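Long-range contact in oxidoreductase, FMN-binding (Shewanella oneidensis, PDB 2GQ9), which binds FMN and probably catalyses NADH- or NADPH-dependent reduction of carbon-carbon double bonds: residues A[98-103]-A[177-182]. Numbering follows the deposited sequence.
Sequences FAQLWH and GIELHA. With FMN (flavin mononucleotide), chain C; HBA (p-hydroxybenzaldehyde), chain D.
Ala99, Leu101, Glu179 and His181 tie neighbouring parallel strands, the third and fourth of the FMN-binding TIM barrel, through backbone hydrogen bonds. Ala99 N reaches Gly177 O and Leu101 N reaches Glu179 O, while Glu179 N returns to Ala99 O at 2.7 Å and His181 N to Leu101 O. A water within hydrogen-bonding distance of Leu101 O and His181 O accepts weakly from His103 N, linking the C-terminal ends of the two segments.

Gln100 and Glu179 carry the polar contacts on the face turned into the barrel, where Phe98 also lies. With CG anti to the backbone N (chi1 -175°) and an extended chain, Gln100 delivers its amide to the flavin pyrimidine: FMN N3 donates to OE1 at 2.8 Å, and NE2 donates to FMN O2 at 2.8 Å, almost straight at 177°. Gln100 NE2 also meets Glu179 OE1 at 2.9 Å, more bent, while Glu179 OE2 is held by Tyr266 and His268. The same amide lies 19° from the plane of the His181 imidazole, its NE2 over one ring face; His181 NE2 hydrogen-bonds p-hydroxybenzaldehyde O4 at 2.8 Å.

Apolar contacts complete the seam. Gly177 CA sits 3.5 Å from the Phe98 ring centroid, on the ring normal, a CH-pi contact; an alanine in place of Phe98 would probably leave Gly177 CA without that ring face. On the outward face, Leu101 CD1 meets Ile178 CD1 at 3.9 Å, against helices 153-172 and 212-225.

The carboxylate is likely to help fix the amide's rotation, together with the two flavin bonds, while His181 and Asn184 both hydrogen-bond the phenolic ligand.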
ATOM      1  N   PHE A  98       0.631 -10.236   0.704  1.00 11.67           N
ATOM      2  CA  PHE A  98       1.471  -9.383   1.546  1.00 14.91           C
ATOM      3  C   PHE A  98       0.570  -8.412   2.295  1.00 16.52           C
ATOM      4  O   PHE A  98      -0.453  -7.971   1.768  1.00 17.49           O
ATOM      5  CB  PHE A  98       2.446  -8.570   0.685  1.00 18.40           C
ATOM      6  CG  PHE A  98       3.742  -9.278   0.367  1.00 14.50           C
ATOM      7  CD1 PHE A  98       3.760 -10.625   0.019  1.00 16.81           C
ATOM      8  CD2 PHE A  98       4.940  -8.577   0.389  1.00 18.06           C
ATOM      9  CE1 PHE A  98       4.962 -11.264  -0.305  1.00 16.01           C
ATOM     10  CE2 PHE A  98       6.148  -9.200   0.069  1.00 14.50           C
ATOM     11  CZ  PHE A  98       6.157 -10.552  -0.280  1.00 14.26           C
ATOM     12  N   ALA A  99       0.957  -8.073   3.520  1.00 17.33           N
ATOM     13  CA  ALA A  99       0.192  -7.139   4.338  1.00 14.79           C
ATOM     14  C   ALA A  99       0.774  -5.738   4.180  1.00 14.01           C
ATOM     15  O   ALA A  99       1.975  -5.548   4.368  1.00 13.50           O
ATOM     16  CB  ALA A  99       0.265  -7.564   5.809  1.00 14.52           C
ATOM     17  N   GLN A 100      -0.053  -4.753   3.829  1.00 13.49           N
ATOM     18  CA  GLN A 100       0.481  -3.402   3.690  1.00 12.21           C
ATOM     19  C   GLN A 100       0.472  -2.725   5.051  1.00 11.45           C
ATOM     20  O   GLN A 100      -0.589  -2.347   5.554  1.00 14.35           O
ATOM     21  CB  GLN A 100      -0.321  -2.551   2.693  1.00 12.53           C
ATOM     22  CG  GLN A 100       0.351  -1.181   2.492  1.00 10.80           C
ATOM     23  CD  GLN A 100      -0.448  -0.214   1.658  1.00 13.20           C
ATOM     24  OE1 GLN A 100      -1.572   0.136   2.002  1.00 12.40           O
ATOM     25  NE2 GLN A 100       0.139   0.239   0.561  1.00 11.63           N
ATOM     26  N   LEU A 101       1.657  -2.587   5.648  1.00 14.74           N
ATOM     27  CA  LEU A 101       1.792  -1.970   6.968  1.00 14.68           C
ATOM     28  C   LEU A 101       1.611  -0.473   6.812  1.00 13.27           C
ATOM     29  O   LEU A 101       2.351   0.184   6.079  1.00 17.10           O
ATOM     30  CB  LEU A 101       3.152  -2.300   7.572  1.00 12.42           C
ATOM     31  CG  LEU A 101       3.440  -3.798   7.655  1.00 16.25           C
ATOM     32  CD1 LEU A 101       4.764  -3.995   8.370  1.00 15.75           C
ATOM     33  CD2 LEU A 101       2.313  -4.521   8.393  1.00 15.59           C
ATOM     34  N   TRP A 102       0.635   0.055   7.541  1.00 13.46           N
ATOM     35  CA  TRP A 102       0.234   1.449   7.423  1.00 13.65           C
ATOM     36  C   TRP A 102       0.360   2.356   8.640  1.00 17.43           C
ATOM     37  O   TRP A 102       0.065   1.954   9.768  1.00 16.82           O
ATOM     38  CB  TRP A 102      -1.234   1.429   6.996  1.00 17.30           C
ATOM     39  CG  TRP A 102      -1.808   2.633   6.335  1.00 13.51           C
ATOM     40  CD1 TRP A 102      -1.136   3.674   5.751  1.00 16.35           C
ATOM     41  CD2 TRP A 102      -3.196   2.841   6.053  1.00 14.70           C
ATOM     42  NE1 TRP A 102      -2.027   4.512   5.115  1.00 15.79           N
ATOM     43  CE2 TRP A 102      -3.294   4.024   5.285  1.00 16.19           C
ATOM     44  CE3 TRP A 102      -4.365   2.138   6.371  1.00 15.05           C
ATOM     45  CZ2 TRP A 102      -4.519   4.516   4.828  1.00 16.06           C
ATOM     46  CZ3 TRP A 102      -5.583   2.625   5.916  1.00 15.70           C
ATOM     47  CH2 TRP A 102      -5.651   3.802   5.152  1.00 14.61           C
ATOM     48  N   HIS A 103       0.806   3.585   8.393  1.00 17.45           N
ATOM     49  CA  HIS A 103       0.838   4.617   9.417  1.00 15.79           C
ATOM     50  C   HIS A 103       0.536   5.871   8.620  1.00 16.11           C
ATOM     51  O   HIS A 103       1.334   6.280   7.771  1.00 19.37           O
ATOM     52  CB  HIS A 103       2.178   4.760  10.128  1.00 16.07           C
ATOM     53  CG  HIS A 103       2.084   5.605  11.361  1.00 22.70           C
ATOM     54  ND1 HIS A 103       1.550   6.876  11.343  1.00 20.79           N
ATOM     55  CD2 HIS A 103       2.384   5.341  12.656  1.00 22.08           C
ATOM     56  CE1 HIS A 103       1.520   7.356  12.574  1.00 23.13           C
ATOM     57  NE2 HIS A 103       2.019   6.445  13.389  1.00 21.45           N
ATOM     58  N   GLY A 177       4.507 -11.919   3.242  1.00 15.83           N
ATOM     59  CA  GLY A 177       5.422 -10.801   3.340  1.00 13.81           C
ATOM     60  C   GLY A 177       4.662  -9.552   3.710  1.00 16.32           C
ATOM     61  O   GLY A 177       3.462  -9.619   3.989  1.00 16.16           O
ATOM     62  N   ILE A 178       5.352  -8.415   3.730  1.00 15.67           N
ATOM     63  CA  ILE A 178       4.704  -7.153   4.056  1.00 13.05           C
ATOM     64  C   ILE A 178       5.088  -6.081   3.043  1.00 14.80           C
ATOM     65  O   ILE A 178       6.140  -6.165   2.419  1.00 15.14           O
ATOM     66  CB  ILE A 178       5.084  -6.643   5.479  1.00 15.64           C
ATOM     67  CG1 ILE A 178       6.579  -6.295   5.559  1.00 15.78           C
ATOM     68  CG2 ILE A 178       4.710  -7.689   6.527  1.00 14.24           C
ATOM     69  CD1 ILE A 178       6.890  -4.825   5.198  1.00 16.48           C
ATOM     70  N   GLU A 179       4.217  -5.089   2.876  1.00 14.38           N
ATOM     71  CA  GLU A 179       4.504  -3.974   1.980  1.00 14.71           C
ATOM     72  C   GLU A 179       4.501  -2.724   2.837  1.00 15.96           C
ATOM     73  O   GLU A 179       3.513  -2.421   3.516  1.00 14.96           O
ATOM     74  CB  GLU A 179       3.442  -3.810   0.888  1.00 14.68           C
ATOM     75  CG  GLU A 179       3.785  -2.662  -0.075  1.00 15.29           C
ATOM     76  CD  GLU A 179       2.746  -2.456  -1.161  1.00 13.72           C
ATOM     77  OE1 GLU A 179       1.846  -1.607  -0.978  1.00 14.94           O
ATOM     78  OE2 GLU A 179       2.833  -3.150  -2.194  1.00 15.16           O
ATOM     79  N   LEU A 180       5.604  -1.994   2.818  1.00 15.05           N
ATOM     80  CA  LEU A 180       5.673  -0.777   3.601  1.00 15.64           C
ATOM     81  C   LEU A 180       4.968   0.324   2.828  1.00 15.67           C
ATOM     82  O   LEU A 180       5.354   0.631   1.703  1.00 15.17           O
ATOM     83  CB  LEU A 180       7.130  -0.385   3.844  1.00 17.27           C
ATOM     84  CG  LEU A 180       7.318   0.976   4.517  1.00 16.90           C
ATOM     85  CD1 LEU A 180       6.620   1.002   5.881  1.00 16.93           C
ATOM     86  CD2 LEU A 180       8.805   1.229   4.676  1.00 16.00           C
ATOM     87  N   HIS A 181       3.929   0.909   3.418  1.00 14.60           N
ATOM     88  CA  HIS A 181       3.218   1.982   2.740  1.00 15.01           C
ATOM     89  C   HIS A 181       3.997   3.271   2.960  1.00 17.00           C
ATOM     90  O   HIS A 181       3.866   3.913   4.004  1.00 17.53           O
ATOM     91  CB  HIS A 181       1.797   2.162   3.289  1.00 14.21           C
ATOM     92  CG  HIS A 181       0.917   2.997   2.401  1.00 15.26           C
ATOM     93  ND1 HIS A 181       1.421   3.766   1.372  1.00 17.93           N
ATOM     94  CD2 HIS A 181      -0.429   3.150   2.359  1.00 14.27           C
ATOM     95  CE1 HIS A 181       0.423   4.356   0.735  1.00 12.09           C
ATOM     96  NE2 HIS A 181      -0.710   3.998   1.312  1.00 12.56           N
ATOM     97  N   ALA A 182       4.815   3.647   1.984  1.00 15.65           N
ATOM     98  CA  ALA A 182       5.598   4.874   2.091  1.00 14.32           C
ATOM     99  C   ALA A 182       5.126   5.818   1.003  1.00 17.02           C
ATOM    100  O   ALA A 182       5.858   6.708   0.559  1.00 15.71           O
ATOM    101  CB  ALA A 182       7.080   4.570   1.920  1.00 15.28           C
TER
HETATM  102  N1  FMN C 401      -3.229   2.433  -2.112  1.00 12.68           N
HETATM  103  C2  FMN C 401      -2.444   2.072  -0.995  1.00 11.55           C
HETATM  104  O2  FMN C 401      -1.254   2.136  -1.015  1.00 13.50           O
HETATM  105  N3  FMN C 401      -3.144   1.569   0.167  1.00 12.35           N
HETATM  106  C4  FMN C 401      -4.495   1.420   0.306  1.00 12.96           C
HETATM  107  O4  FMN C 401      -4.986   1.079   1.364  1.00 13.46           O
HETATM  108  C4A FMN C 401      -5.334   1.904  -0.817  1.00 10.56           C
HETATM  109  N5  FMN C 401      -6.693   2.079  -0.664  1.00 14.80           N
HETATM  110  C5A FMN C 401      -7.424   2.293  -1.806  1.00 12.89           C
HETATM  111  C6  FMN C 401      -8.907   2.211  -1.727  1.00 13.52           C
HETATM  112  C7  FMN C 401      -9.737   2.290  -2.915  1.00 12.16           C
HETATM  113  C7M FMN C 401     -11.240   2.087  -2.782  1.00 14.11           C
HETATM  114  C8  FMN C 401      -9.093   2.555  -4.199  1.00 14.03           C
HETATM  115  C8M FMN C 401      -9.911   2.589  -5.526  1.00 14.84           C
HETATM  116  C9  FMN C 401      -7.655   2.685  -4.265  1.00 12.28           C
HETATM  117  C9A FMN C 401      -6.828   2.575  -3.119  1.00 13.00           C
HETATM  118  N10 FMN C 401      -5.370   2.581  -3.120  1.00 14.90           N
HETATM  119  C10 FMN C 401      -4.555   2.357  -2.026  1.00 12.52           C
HETATM  120  C1' FMN C 401      -4.687   2.910  -4.430  1.00 13.14           C
HETATM  121  C2' FMN C 401      -4.569   1.647  -5.271  1.00 13.09           C
HETATM  122  O2' FMN C 401      -3.723   0.652  -4.682  1.00 12.29           O
HETATM  123  C3' FMN C 401      -4.078   1.905  -6.699  1.00 12.74           C
HETATM  124  O3' FMN C 401      -2.709   2.352  -6.678  1.00 12.83           O
HETATM  125  C4' FMN C 401      -4.933   2.946  -7.418  1.00 13.15           C
HETATM  126  O4' FMN C 401      -6.357   2.618  -7.325  1.00 14.17           O
HETATM  127  C5' FMN C 401      -4.546   3.136  -8.871  1.00 17.59           C
HETATM  128  O5' FMN C 401      -4.815   1.927  -9.660  1.00 14.12           O
HETATM  129  P   FMN C 401      -6.108   1.734 -10.563  1.00 13.63           P
HETATM  130  O1P FMN C 401      -7.316   1.627  -9.692  1.00 10.88           O
HETATM  131  O2P FMN C 401      -6.143   2.891 -11.544  1.00 13.72           O
HETATM  132  O3P FMN C 401      -5.845   0.393 -11.294  1.00 13.69           O
HETATM  133  C1' HBA D2760      -8.503   5.295   0.580  1.00 23.00           C
HETATM  134  O1' HBA D2760      -9.197   5.717  -0.322  1.00 32.59           O
HETATM  135  C1  HBA D2760      -7.043   5.214   0.423  1.00 21.11           C
HETATM  136  C2  HBA D2760      -6.234   4.707   1.484  1.00 20.02           C
HETATM  137  C3  HBA D2760      -4.843   4.698   1.335  1.00 17.19           C
HETATM  138  C4  HBA D2760      -4.254   5.188   0.144  1.00 21.62           C
HETATM  139  C5  HBA D2760      -5.026   5.671  -0.947  1.00 16.17           C
HETATM  140  C6  HBA D2760      -6.410   5.650  -0.789  1.00 22.56           C
HETATM  141  O4  HBA D2760      -2.951   4.901  -0.073  1.00 15.15           O
HETATM  142  O   HOH W   1       3.051   2.830   6.393  1.00 17.22           O
HETATM  143  O   HOH W   2       3.587   5.889   6.062  1.00 27.70           O